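Local coordinates for protein putative tRNA (Adenine(37)-N6)-methyltransferase (Pseudomonas aeruginosa, PDB 7BTU) that probably methylates the threonylcarbamoyl-modified adenosine at position 37 of tRNA, using S-adenosyl-L-methionine as methyl donor, at residues I161-S166 against D226-L231; L33-A37 against E186-Q190; C20-A26 against G210-W214; R179-V184 against L213-D217. All blocks are in the same frame, centred on the assembly; numbering follows the deposited sequence.

Contact 1: I161-S166 against D226-L231; sequences IAVEWS and DLIRVL
The parallel pair of the small C-terminal mixed sheet, edge strand 162-165 beside strand 227-234, forms this contact. E164 sits between two neighbours on the partner strand: its N donates to I228 O (2.8 Å) and its O accepts from V230 N (2.8 Å), while I228 N to A162 O and S166 N to V230 O (3.0 Å) extend the ladder. On the face carrying V163 and W165, V230 covers one face of the W165 indole, its CG2 3.8 Å from the centroid of the six-membered ring and 6° off the normal, a CH-pi contact; I188 of helix 184-193 packs on both side chains. On the other face E164 OE1 faces the edge of the R229 guanidinium, 3.5 Å from NH1, a long salt bridge with the two planes 74° apart. Water 2 lies in the guanidinium plane and joins R229 NH1 to W165 O. S166 OG, set between its N and carbonyl carbon (chi1 72°), lies 2.9 Å from L231 O and also caps A169 N at the start of helix 167-180. Four backbone bonds thus carry the pairing; the weak, steeply turned ion pair probably adds little, and the apolar face is the one turned to the helices.

Contact 2: L33-A37 against E186-Q190; sequences LAPAA and ELIEQ
One hydrogen bond joins the segments: A36 N donates to Q190 OE1 at 2.8 Å, with an N-H...O angle of 163°, and the donor lies in the amide plane on a lone pair of the oxygen. The glutamine chain runs extended beyond CG (chi2 160°), which carries its amide from the helix to the turn. The same oxygen lies close against the turn, 3.1 Å from P35 N, which has no hydrogen to give, and 3.2 Å from P35 CD; the proline ring and the glutamine chain cross at about a right angle. A second, looser polar link runs through water 3, which donates to Q190 O at 2.7 Å and only weakly to L33 O.

The bend is a type I beta turn from A34 to A37, closed by A37 N to A34 O, in the loop that leads from strand 15-19 to strand 38-43 of the N-terminal barrel. Its partner is helix 184-193 of the C-terminal part, so the contact spans the two parts of the chain.

Apolar packing flanks the bond. A36 points its methyl at the helix, where CB meets E186 CB at 3.7 Å and L187 CB at 4.0 Å. L187, with CG anti to its N (chi1 172°), swings CD1 alongside A37, 3.7 Å from its CB. At the other end of the turn A34 CB rests on Q190 CB. Beyond the segments, P183 lies against A36, F21 against A37, and C20 and L213 against L187.

Contact 3: C20-A26 against G210-W214; sequences CFMEKFA and GVRLW
C20 covers one face of the W214 indole: its CB stands 3.6 Å from the centroid of the five-membered ring, 17° off the normal, in a CH-pi contact, and its CA lies over the ring system. The backbones meet beside it, W214 N donating to C20 O at 2.9 Å. At the other end E23 turns its carboxylate to strand 209-213. E23 OE1 accepts from the backbone N of R212 at 2.8 Å, the N coming from above the carboxylate plane, while E23 OE2 lies at the guanidinium edge, 3.6 Å from R212 NE, in a long salt bridge. M22 CB covers a face of that guanidinium, 3.5 Å from R212 CZ. A26 CB presses on V211 CG2 at 3.3 Å, a tight fit, and F21 CE1 touches L213 CD2. Water 4 bridges M22 N and R212 O.

Farther out, L187 of helix 184-193 backs C20, L213 and W214, and D217 lies beside R212. The segment 20-26 follows barrel strand 15-19 and here runs along strand 209-213, one of the two outer strands of the C-terminal sheet. One carboxylate serves both the backbone and the side chain of R212, so E23 covers a strand-edge N-H and probably offsets the arginine's charge at once.

Contact 4: R179-V184 against L213-D217; sequences RLRQPV and LWDLD
R179 and D215 approach from opposite directions and meet end-on, R179 NH1 donating to D215 OD2 at 2.9 Å and R179 NH2 to D215 OD1 at 3.0 Å. Both oxygens are met on their syn sides. The pairing is twisted, the planes standing 37° apart: OD1 lies in the guanidinium plane, whereas OD2 is tilted 21° from it. A bend at chi3 (55°) turns the R179 head group toward the aspartate, and H176 of the same helix holds R179 NH2 through its ND1. L180 and D215 slide past each other in opposite directions, and L180 CD1 reaches W214 CB at 3.8 Å and L216 CD2 at 4.0 Å.

The aspartate sits in the type II' beta turn from L213 to L216, the hairpin turn that joins strands 209-213 and 216-222; W214, with positive phi, takes its first corner. The turn lies against the C-terminal end of helix 167-180 and the short link to helix 184-193.

In that link Q182 crosses the indole of W214 at about a right angle, with CG 3.3 Å above the ring plane and offset toward its rim, and Q182 CD 3.4 Å from W214 CZ2. Water 5, in the plane of the ring, accepts from W214 NE1 and donates to Q182 OE1. Where helix 184-193 begins, V184 and L216 meet tip to tip, V184 CG1 to L216 CD1 at 3.6 Å.

In the fold
Contacts 1, 3 and 4 all reach the four-stranded C-terminal sheet: contact 1 pairs the edge strand 162-165 with strand 227-234, contact 3 lies on the opposite edge strand 209-213, and contact 4 at the turn between 209-213 and 216-222. Contacts 3 and 4 share L213 and W214, their centres about 11 Å apart. Contact 2, its centre about 12 Å from each of those two and about 14 Å from contact 1, touches all three, contact 1 through helix 184-193 and contacts 3 and 4 through that helix and the 33-37 turn. Along the chain the first segments run 20-26, 33-37, 161-166 and 179-184. Contacts 2 and 3 tie the barrel loop to the C-terminal part, whereas contacts 1 and 4 hold that part together.

Contact 1: I161-S166 against D226-L231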
loop_
_atom_site.group_PDB
_atom_site.type_symbol
_atom_site.label_atom_id
_atom_site.label_comp_id
_atom_site.label_asym_id
_atom_site.label_seq_id
_atom_site.Cartn_x
_atom_site.Cartn_y
_atom_site.Cartn_z
ATOM N N ILE B 161 -5.228 23.150 13.657
ATOM C CA ILE B 161 -5.919 24.219 14.385
ATOM C C ILE B 161 -5.560 24.067 15.849
ATOM O O ILE B 161 -5.475 22.938 16.351
ATOM C CB ILE B 161 -7.455 24.116 14.206
ATOM C CG1 ILE B 161 -7.833 23.786 12.769
ATOM C CG2 ILE B 161 -8.199 25.365 14.644
ATOM C CD1 ILE B 161 -9.312 23.404 12.587
ATOM N N ALA B 162 -5.405 25.197 16.538
ATOM C CA ALA B 162 -5.196 25.177 17.977
ATOM C C ALA B 162 -6.450 24.663 18.678
ATOM O O ALA B 162 -7.584 24.928 18.241
ATOM C CB ALA B 162 -4.872 26.576 18.494
ATOM N N VAL B 163 -6.234 24.002 19.806
ATOM C CA VAL B 163 -7.294 23.420 20.615
ATOM C C VAL B 163 -7.128 23.893 22.051
ATOM O O VAL B 163 -6.097 23.622 22.664
ATOM C CB VAL B 163 -7.255 21.885 20.567
ATOM C CG1 VAL B 163 -8.263 21.321 21.592
ATOM C CG2 VAL B 163 -7.559 21.379 19.131
ATOM N N GLU B 164 -8.160 24.514 22.620
ATOM C CA GLU B 164 -8.190 24.809 24.058
ATOM C C GLU B 164 -9.312 23.996 24.711
ATOM O O GLU B 164 -10.161 23.411 24.036
ATOM C CB GLU B 164 -8.371 26.318 24.329
ATOM C CG GLU B 164 -9.648 26.801 23.757
ATOM C CD GLU B 164 -9.999 28.239 24.146
ATOM O OE1 GLU B 164 -11.219 28.519 24.233
ATOM O OE2 GLU B 164 -9.066 29.042 24.378
ATOM N N TRP B 165 -9.312 23.970 26.039
ATOM C CA TRP B 165 -10.155 23.091 26.850
ATOM C C TRP B 165 -10.959 23.886 27.861
ATOM O O TRP B 165 -10.389 24.737 28.552
ATOM C CB TRP B 165 -9.265 22.126 27.647
ATOM C CG TRP B 165 -8.619 21.072 26.791
ATOM C CD1 TRP B 165 -7.460 21.170 26.062
ATOM C CD2 TRP B 165 -9.120 19.739 26.607
ATOM N NE1 TRP B 165 -7.244 19.956 25.379
ATOM C CE2 TRP B 165 -8.237 19.072 25.734
ATOM C CE3 TRP B 165 -10.268 19.071 27.067
ATOM C CZ2 TRP B 165 -8.433 17.760 25.354
ATOM C CZ3 TRP B 165 -10.480 17.751 26.672
ATOM C CH2 TRP B 165 -9.573 17.120 25.801
ATOM N N SER B 166 -12.259 23.625 27.974
ATOM C CA SER B 166 -12.962 23.994 29.203
ATOM C C SER B 166 -12.425 23.178 30.375
ATOM O O SER B 166 -12.004 22.032 30.209
ATOM C CB SER B 166 -14.452 23.774 29.089
ATOM O OG SER B 166 -14.722 22.371 29.092
ATOM N N ASP B 226 -9.879 30.048 13.893
ATOM C CA ASP B 226 -8.640 29.286 14.028
ATOM C C ASP B 226 -8.470 28.676 15.422
ATOM O O ASP B 226 -7.347 28.392 15.852
ATOM C CB ASP B 226 -7.448 30.174 13.667
ATOM C CG ASP B 226 -7.391 31.447 14.497
ATOM O OD1 ASP B 226 -8.332 31.706 15.284
ATOM O OD2 ASP B 226 -6.402 32.201 14.348
ATOM N N LEU B 227 -9.559 28.450 16.138
ATOM C CA LEU B 227 -9.436 27.901 17.476
ATOM C C LEU B 227 -10.644 27.028 17.749
ATOM O O LEU B 227 -11.782 27.424 17.473
ATOM C CB LEU B 227 -9.317 29.027 18.530
ATOM C CG LEU B 227 -9.276 28.648 20.019
ATOM C CD1 LEU B 227 -8.022 27.842 20.351
ATOM C CD2 LEU B 227 -9.325 29.956 20.945
ATOM N N ILE B 228 -10.369 25.840 18.259
ATOM C CA ILE B 228 -11.382 24.922 18.738
ATOM C C ILE B 228 -11.333 24.887 20.250
ATOM O O ILE B 228 -10.248 24.872 20.851
ATOM C CB ILE B 228 -11.149 23.529 18.132
ATOM C CG1 ILE B 228 -11.569 23.554 16.640
ATOM C CG2 ILE B 228 -11.906 22.509 18.935
ATOM C CD1 ILE B 228 -11.351 22.206 15.866
ATOM N N ARG B 229 -12.500 24.832 20.872
ATOM C CA ARG B 229 -12.601 24.708 22.317
ATOM C C ARG B 229 -13.392 23.460 22.651
ATOM O O ARG B 229 -14.494 23.278 22.139
ATOM C CB ARG B 229 -13.252 25.984 22.922
ATOM C CG ARG B 229 -13.792 25.786 24.351
ATOM C CD ARG B 229 -14.790 26.996 24.759
ATOM N NE ARG B 229 -15.269 26.919 26.149
ATOM C CZ ARG B 229 -14.443 27.119 27.161
ATOM N NH1 ARG B 229 -13.191 27.398 26.879
ATOM N NH2 ARG B 229 -14.840 27.067 28.439
ATOM N N VAL B 230 -12.803 22.555 23.463
ATOM C CA VAL B 230 -13.525 21.351 23.870
ATOM C C VAL B 230 -14.472 21.737 24.987
ATOM O O VAL B 230 -14.045 22.302 26.013
ATOM C CB VAL B 230 -12.559 20.220 24.360
ATOM C CG1 VAL B 230 -13.335 18.900 24.526
ATOM C CG2 VAL B 230 -11.378 20.023 23.399
ATOM N N LEU B 231 -15.749 21.387 24.833
ATOM C CA LEU B 231 -16.737 21.804 25.819
ATOM C C LEU B 231 -16.961 20.724 26.880
ATOM O O LEU B 231 -17.075 21.025 28.063
ATOM C CB LEU B 231 -18.061 22.106 25.106
ATOM C CG LEU B 231 -18.023 23.275 24.130
ATOM C CD1 LEU B 231 -19.246 23.232 23.187
ATOM C CD2 LEU B 231 -18.090 24.562 24.977
HETATM O O HOH W 1 -5.019 27.642 14.979
HETATM O O HOH W 2 -10.909 27.317 28.644
#

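Contact 2: L33-A37 against E186-Q190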
loop_
_atom_site.group_PDB
_atom_site.type_symbol
_atom_site.label_atom_id
_atom_site.label_comp_id
_atom_site.label_asym_id
_atom_site.label_seq_id
_atom_site.Cartn_x
_atom_site.Cartn_y
_atom_site.Cartn_z
ATOM N N LEU B 33 0.173 11.488 12.170
ATOM C CA LEU B 33 0.402 12.610 13.080
ATOM C C LEU B 33 -0.561 12.648 14.259
ATOM O O LEU B 33 -0.541 13.634 15.030
ATOM C CB LEU B 33 0.297 13.940 12.338
ATOM C CG LEU B 33 1.238 14.182 11.148
ATOM C CD1 LEU B 33 1.036 15.618 10.573
ATOM C CD2 LEU B 33 2.702 13.907 11.497
ATOM N N ALA B 34 -1.380 11.609 14.444
ATOM C CA ALA B 34 -2.232 11.445 15.634
ATOM C C ALA B 34 -1.874 10.140 16.335
ATOM O O ALA B 34 -2.635 9.158 16.301
ATOM C CB ALA B 34 -3.724 11.467 15.303
ATOM N N PRO B 35 -0.719 10.092 16.993
ATOM C CA PRO B 35 -0.322 8.849 17.648
ATOM C C PRO B 35 -1.238 8.435 18.776
ATOM O O PRO B 35 -1.209 7.256 19.160
ATOM C CB PRO B 35 1.092 9.167 18.160
ATOM C CG PRO B 35 1.078 10.660 18.343
ATOM C CD PRO B 35 0.258 11.180 17.219
ATOM N N ALA B 36 -2.025 9.360 19.354
ATOM C CA ALA B 36 -2.925 8.924 20.418
ATOM C C ALA B 36 -4.138 8.168 19.887
ATOM O O ALA B 36 -4.945 7.700 20.697
ATOM C CB ALA B 36 -3.368 10.145 21.277
ATOM N N ALA B 37 -4.311 8.092 18.559
ATOM C CA ALA B 37 -5.394 7.330 17.935
ATOM C C ALA B 37 -4.947 5.861 17.937
ATOM O O ALA B 37 -4.177 5.436 17.088
ATOM C CB ALA B 37 -5.703 7.842 16.518
ATOM N N GLU B 186 -5.252 13.510 24.751
ATOM C CA GLU B 186 -4.367 13.692 23.612
ATOM C C GLU B 186 -5.069 13.307 22.326
ATOM O O GLU B 186 -4.925 13.990 21.306
ATOM C CB GLU B 186 -3.104 12.837 23.757
ATOM C CG GLU B 186 -2.171 13.466 24.796
ATOM C CD GLU B 186 -0.899 12.655 24.932
ATOM O OE1 GLU B 186 -0.920 11.683 25.705
ATOM O OE2 GLU B 186 0.101 12.978 24.252
ATOM N N LEU B 187 -5.844 12.235 22.371
ATOM C CA LEU B 187 -6.577 11.840 21.164
ATOM C C LEU B 187 -7.520 12.950 20.749
ATOM O O LEU B 187 -7.614 13.291 19.556
ATOM C CB LEU B 187 -7.363 10.564 21.420
ATOM C CG LEU B 187 -8.331 10.125 20.305
ATOM C CD1 LEU B 187 -7.633 9.810 19.005
ATOM C CD2 LEU B 187 -9.094 8.895 20.810
ATOM N N ILE B 188 -8.267 13.484 21.718
ATOM C CA ILE B 188 -9.237 14.536 21.384
ATOM C C ILE B 188 -8.519 15.708 20.737
ATOM O O ILE B 188 -8.909 16.197 19.675
ATOM C CB ILE B 188 -10.045 14.959 22.629
ATOM C CG1 ILE B 188 -11.021 13.845 23.054
ATOM C CG2 ILE B 188 -10.788 16.333 22.363
ATOM C CD1 ILE B 188 -11.767 14.102 24.427
ATOM N N GLU B 189 -7.417 16.142 21.352
ATOM C CA GLU B 189 -6.650 17.250 20.812
ATOM C C GLU B 189 -6.142 16.938 19.403
ATOM O O GLU B 189 -6.194 17.802 18.516
ATOM C CB GLU B 189 -5.491 17.546 21.769
ATOM C CG GLU B 189 -4.479 18.518 21.296
ATOM C CD GLU B 189 -4.040 19.453 22.410
ATOM O OE1 GLU B 189 -4.471 19.242 23.576
ATOM O OE2 GLU B 189 -3.312 20.428 22.108
ATOM N N GLN B 190 -5.597 15.724 19.190
ATOM C CA GLN B 190 -5.019 15.420 17.895
ATOM C C GLN B 190 -6.088 15.283 16.824
ATOM O O GLN B 190 -5.854 15.630 15.675
ATOM C CB GLN B 190 -4.176 14.135 17.959
ATOM C CG GLN B 190 -2.889 14.377 18.768
ATOM C CD GLN B 190 -2.269 13.114 19.272
ATOM O OE1 GLN B 190 -2.461 12.036 18.687
ATOM N NE2 GLN B 190 -1.484 13.230 20.357
HETATM O O HOH W 3 -3.349 15.688 14.686
#

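Contact 3: C20-A26 against G210-W214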
loop_
_atom_site.group_PDB
_atom_site.type_symbol
_atom_site.label_atom_id
_atom_site.label_comp_id
_atom_site.label_asym_id
_atom_site.label_seq_id
_atom_site.Cartn_x
_atom_site.Cartn_y
_atom_site.Cartn_z
ATOM N N CYS B 20 -10.558 3.478 18.334
ATOM C CA CYS B 20 -11.249 4.667 18.841
ATOM C C CYS B 20 -12.334 5.200 17.902
ATOM O O CYS B 20 -13.154 6.003 18.354
ATOM C CB CYS B 20 -10.218 5.752 19.136
ATOM S SG CYS B 20 -9.108 6.176 17.821
ATOM N N PHE B 21 -12.282 4.902 16.588
ATOM C CA PHE B 21 -13.073 5.667 15.616
ATOM C C PHE B 21 -14.394 4.974 15.311
ATOM O O PHE B 21 -14.416 3.802 14.909
ATOM C CB PHE B 21 -12.286 5.919 14.322
ATOM C CG PHE B 21 -11.138 6.887 14.512
ATOM C CD1 PHE B 21 -11.376 8.174 15.046
ATOM C CD2 PHE B 21 -9.835 6.508 14.223
ATOM C CE1 PHE B 21 -10.298 9.061 15.271
ATOM C CE2 PHE B 21 -8.761 7.424 14.430
ATOM C CZ PHE B 21 -8.994 8.664 14.937
ATOM N N MET B 22 -15.497 5.710 15.495
ATOM C CA MET B 22 -16.830 5.179 15.193
ATOM C C MET B 22 -17.442 5.768 13.922
ATOM O O MET B 22 -18.415 5.204 13.392
ATOM C CB MET B 22 -17.774 5.451 16.387
ATOM C CG MET B 22 -17.217 5.005 17.768
ATOM S SD MET B 22 -16.979 3.184 17.843
ATOM C CE MET B 22 -15.518 3.042 18.926
ATOM N N GLU B 23 -16.933 6.905 13.435
ATOM C CA GLU B 23 -17.513 7.532 12.254
ATOM C C GLU B 23 -16.368 8.040 11.387
ATOM O O GLU B 23 -15.328 8.446 11.888
ATOM C CB GLU B 23 -18.508 8.660 12.670
ATOM C CG GLU B 23 -18.114 9.327 13.965
ATOM C CD GLU B 23 -19.200 10.092 14.702
ATOM O OE1 GLU B 23 -18.808 10.895 15.553
ATOM O OE2 GLU B 23 -20.412 9.917 14.469
ATOM N N LYS B 24 -16.581 8.048 10.082
ATOM C CA LYS B 24 -15.483 8.306 9.150
ATOM C C LYS B 24 -15.022 9.751 9.202
ATOM O O LYS B 24 -13.823 10.013 9.104
ATOM C CB LYS B 24 -15.914 7.953 7.713
ATOM N N PHE B 25 -15.949 10.708 9.361
ATOM C CA PHE B 25 -15.531 12.096 9.294
ATOM C C PHE B 25 -14.593 12.469 10.440
ATOM O O PHE B 25 -13.848 13.439 10.311
ATOM C CB PHE B 25 -16.740 13.029 9.252
ATOM C CG PHE B 25 -17.570 13.016 10.514
ATOM C CD1 PHE B 25 -17.204 13.794 11.610
ATOM C CD2 PHE B 25 -18.747 12.277 10.569
ATOM C CE1 PHE B 25 -17.950 13.787 12.753
ATOM C CE2 PHE B 25 -19.510 12.264 11.710
ATOM C CZ PHE B 25 -19.116 13.023 12.812
ATOM N N ALA B 26 -14.558 11.687 11.524
ATOM C CA ALA B 26 -13.609 11.963 12.601
ATOM C C ALA B 26 -12.168 11.515 12.312
ATOM O O ALA B 26 -11.212 11.960 12.987
ATOM C CB ALA B 26 -14.076 11.210 13.838
ATOM N N GLY B 210 -20.163 17.630 17.544
ATOM C CA GLY B 210 -19.831 16.462 18.340
ATOM C C GLY B 210 -19.160 15.404 17.489
ATOM O O GLY B 210 -19.370 15.313 16.278
ATOM N N VAL B 211 -18.416 14.546 18.180
ATOM C CA VAL B 211 -17.779 13.416 17.539
ATOM C C VAL B 211 -17.695 12.314 18.596
ATOM O O VAL B 211 -17.582 12.574 19.809
ATOM C CB VAL B 211 -16.359 13.773 17.013
ATOM C CG1 VAL B 211 -15.458 14.159 18.142
ATOM C CG2 VAL B 211 -15.786 12.560 16.290
ATOM N N ARG B 212 -17.768 11.090 18.128
ATOM C CA ARG B 212 -17.661 9.925 18.996
ATOM C C ARG B 212 -16.226 9.435 18.978
ATOM O O ARG B 212 -15.656 9.279 17.894
ATOM C CB ARG B 212 -18.618 8.849 18.476
ATOM C CG ARG B 212 -20.062 9.148 18.754
ATOM C CD ARG B 212 -20.886 7.930 18.564
ATOM N NE ARG B 212 -21.039 7.626 17.163
ATOM C CZ ARG B 212 -21.161 6.403 16.657
ATOM N NH1 ARG B 212 -21.137 5.331 17.450
ATOM N NH2 ARG B 212 -21.314 6.270 15.342
ATOM N N LEU B 213 -15.687 9.095 20.154
ATOM C CA LEU B 213 -14.373 8.440 20.252
ATOM C C LEU B 213 -14.444 7.390 21.356
ATOM O O LEU B 213 -14.949 7.695 22.432
ATOM C CB LEU B 213 -13.290 9.478 20.595
ATOM C CG LEU B 213 -13.012 10.565 19.530
ATOM C CD1 LEU B 213 -12.237 11.702 20.180
ATOM C CD2 LEU B 213 -12.222 9.948 18.332
ATOM N N TRP B 214 -13.981 6.146 21.088
ATOM C CA TRP B 214 -14.199 5.042 22.016
ATOM C C TRP B 214 -15.695 5.018 22.348
ATOM O O TRP B 214 -16.512 5.029 21.423
ATOM C CB TRP B 214 -13.263 5.177 23.214
ATOM C CG TRP B 214 -11.766 4.965 22.837
ATOM C CD1 TRP B 214 -10.780 5.870 22.939
ATOM C CD2 TRP B 214 -11.161 3.749 22.352
ATOM N NE1 TRP B 214 -9.572 5.311 22.524
ATOM C CE2 TRP B 214 -9.792 4.011 22.156
ATOM C CE3 TRP B 214 -11.656 2.482 22.019
ATOM C CZ2 TRP B 214 -8.887 3.038 21.669
ATOM C CZ3 TRP B 214 -10.746 1.496 21.520
ATOM C CH2 TRP B 214 -9.383 1.788 21.347
HETATM O O HOH W 4 -15.508 8.584 15.474
#

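Contact 4: R179-V184 against L213-D217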
loop_
_atom_site.group_PDB
_atom_site.type_symbol
_atom_site.label_atom_id
_atom_site.label_comp_id
_atom_site.label_asym_id
_atom_site.label_seq_id
_atom_site.Cartn_x
_atom_site.Cartn_y
_atom_site.Cartn_z
ATOM N N ARG B 179 -10.497 5.466 33.035
ATOM C CA ARG B 179 -11.401 4.318 32.910
ATOM C C ARG B 179 -11.030 3.438 31.713
ATOM O O ARG B 179 -10.949 2.209 31.830
ATOM C CB ARG B 179 -12.853 4.812 32.760
ATOM C CG ARG B 179 -13.887 3.658 32.603
ATOM C CD ARG B 179 -15.350 4.197 32.545
ATOM N NE ARG B 179 -15.479 5.180 31.482
ATOM C CZ ARG B 179 -15.645 4.884 30.196
ATOM N NH1 ARG B 179 -15.697 3.594 29.807
ATOM N NH2 ARG B 179 -15.734 5.877 29.307
ATOM N N LEU B 180 -10.820 4.068 30.546
ATOM C CA LEU B 180 -10.561 3.389 29.286
ATOM C C LEU B 180 -9.131 2.894 29.151
ATOM O O LEU B 180 -8.873 2.038 28.279
ATOM C CB LEU B 180 -10.863 4.336 28.109
ATOM C CG LEU B 180 -12.360 4.627 27.840
ATOM C CD1 LEU B 180 -12.605 5.832 26.884
ATOM C CD2 LEU B 180 -13.021 3.353 27.289
ATOM N N ARG B 181 -8.217 3.386 29.980
ATOM C CA ARG B 181 -6.771 3.142 29.813
ATOM C C ARG B 181 -6.319 3.583 28.415
ATOM O O ARG B 181 -5.596 2.881 27.689
ATOM C CB ARG B 181 -6.412 1.665 30.109
ATOM C CG ARG B 181 -6.617 1.337 31.614
ATOM C CD ARG B 181 -6.044 0.009 32.049
ATOM N NE ARG B 181 -6.292 -0.293 33.468
ATOM C CZ ARG B 181 -5.642 0.245 34.504
ATOM N NH1 ARG B 181 -4.671 1.141 34.321
ATOM N NH2 ARG B 181 -5.959 -0.126 35.740
ATOM N N GLN B 182 -6.734 4.789 28.041
ATOM C CA GLN B 182 -6.417 5.340 26.720
ATOM C C GLN B 182 -6.041 6.797 26.892
ATOM O O GLN B 182 -6.523 7.446 27.832
ATOM C CB GLN B 182 -7.605 5.242 25.726
ATOM C CG GLN B 182 -7.953 3.801 25.276
ATOM C CD GLN B 182 -6.839 3.250 24.402
ATOM O OE1 GLN B 182 -6.083 4.027 23.788
ATOM N NE2 GLN B 182 -6.762 1.950 24.288
ATOM N N PRO B 183 -5.171 7.349 26.013
ATOM C CA PRO B 183 -4.819 8.803 26.134
ATOM C C PRO B 183 -5.900 9.702 25.542
ATOM O O PRO B 183 -5.736 10.302 24.466
ATOM C CB PRO B 183 -3.505 8.900 25.357
ATOM C CG PRO B 183 -3.672 7.834 24.262
ATOM C CD PRO B 183 -4.366 6.657 24.983
ATOM N N VAL B 184 -7.027 9.793 26.256
ATOM C CA VAL B 184 -8.232 10.406 25.688
ATOM C C VAL B 184 -8.007 11.883 25.401
ATOM O O VAL B 184 -8.453 12.409 24.369
ATOM C CB VAL B 184 -9.452 10.174 26.604
ATOM C CG1 VAL B 184 -10.666 11.125 26.206
ATOM C CG2 VAL B 184 -9.899 8.714 26.535
ATOM N N LEU B 213 -15.687 9.095 20.154
ATOM C CA LEU B 213 -14.373 8.440 20.252
ATOM C C LEU B 213 -14.444 7.390 21.356
ATOM O O LEU B 213 -14.949 7.695 22.432
ATOM C CB LEU B 213 -13.290 9.478 20.595
ATOM C CG LEU B 213 -13.012 10.565 19.530
ATOM C CD1 LEU B 213 -12.237 11.702 20.180
ATOM C CD2 LEU B 213 -12.222 9.948 18.332
ATOM N N TRP B 214 -13.981 6.146 21.088
ATOM C CA TRP B 214 -14.199 5.042 22.016
ATOM C C TRP B 214 -15.695 5.018 22.348
ATOM O O TRP B 214 -16.512 5.029 21.423
ATOM C CB TRP B 214 -13.263 5.177 23.214
ATOM C CG TRP B 214 -11.766 4.965 22.837
ATOM C CD1 TRP B 214 -10.780 5.870 22.939
ATOM C CD2 TRP B 214 -11.161 3.749 22.352
ATOM N NE1 TRP B 214 -9.572 5.311 22.524
ATOM C CE2 TRP B 214 -9.792 4.011 22.156
ATOM C CE3 TRP B 214 -11.656 2.482 22.019
ATOM C CZ2 TRP B 214 -8.887 3.038 21.669
ATOM C CZ3 TRP B 214 -10.746 1.496 21.520
ATOM C CH2 TRP B 214 -9.383 1.788 21.347
ATOM N N ASP B 215 -16.095 5.006 23.627
ATOM C CA ASP B 215 -17.508 5.014 24.002
ATOM C C ASP B 215 -17.944 6.402 24.467
ATOM O O ASP B 215 -18.875 6.530 25.273
ATOM C CB ASP B 215 -17.814 3.945 25.067
ATOM C CG ASP B 215 -16.974 4.123 26.352
ATOM O OD1 ASP B 215 -16.233 5.129 26.453
ATOM O OD2 ASP B 215 -17.038 3.260 27.249
ATOM N N LEU B 216 -17.262 7.437 23.988
ATOM C CA LEU B 216 -17.488 8.812 24.448
ATOM C C LEU B 216 -18.173 9.658 23.373
ATOM O O LEU B 216 -17.995 9.421 22.177
ATOM C CB LEU B 216 -16.167 9.497 24.811
ATOM C CG LEU B 216 -15.108 8.688 25.581
ATOM C CD1 LEU B 216 -13.869 9.549 25.737
ATOM C CD2 LEU B 216 -15.683 8.387 26.933
ATOM N N ASP B 217 -18.896 10.708 23.821
ATOM C CA ASP B 217 -19.349 11.806 22.963
ATOM C C ASP B 217 -18.569 13.049 23.390
ATOM O O ASP B 217 -18.527 13.377 24.571
ATOM C CB ASP B 217 -20.853 12.057 23.106
ATOM C CG ASP B 217 -21.675 10.839 22.691
ATOM O OD1 ASP B 217 -21.499 10.356 21.548
ATOM O OD2 ASP B 217 -22.490 10.375 23.504
HETATM O O HOH W 5 -6.925 5.977 21.847
#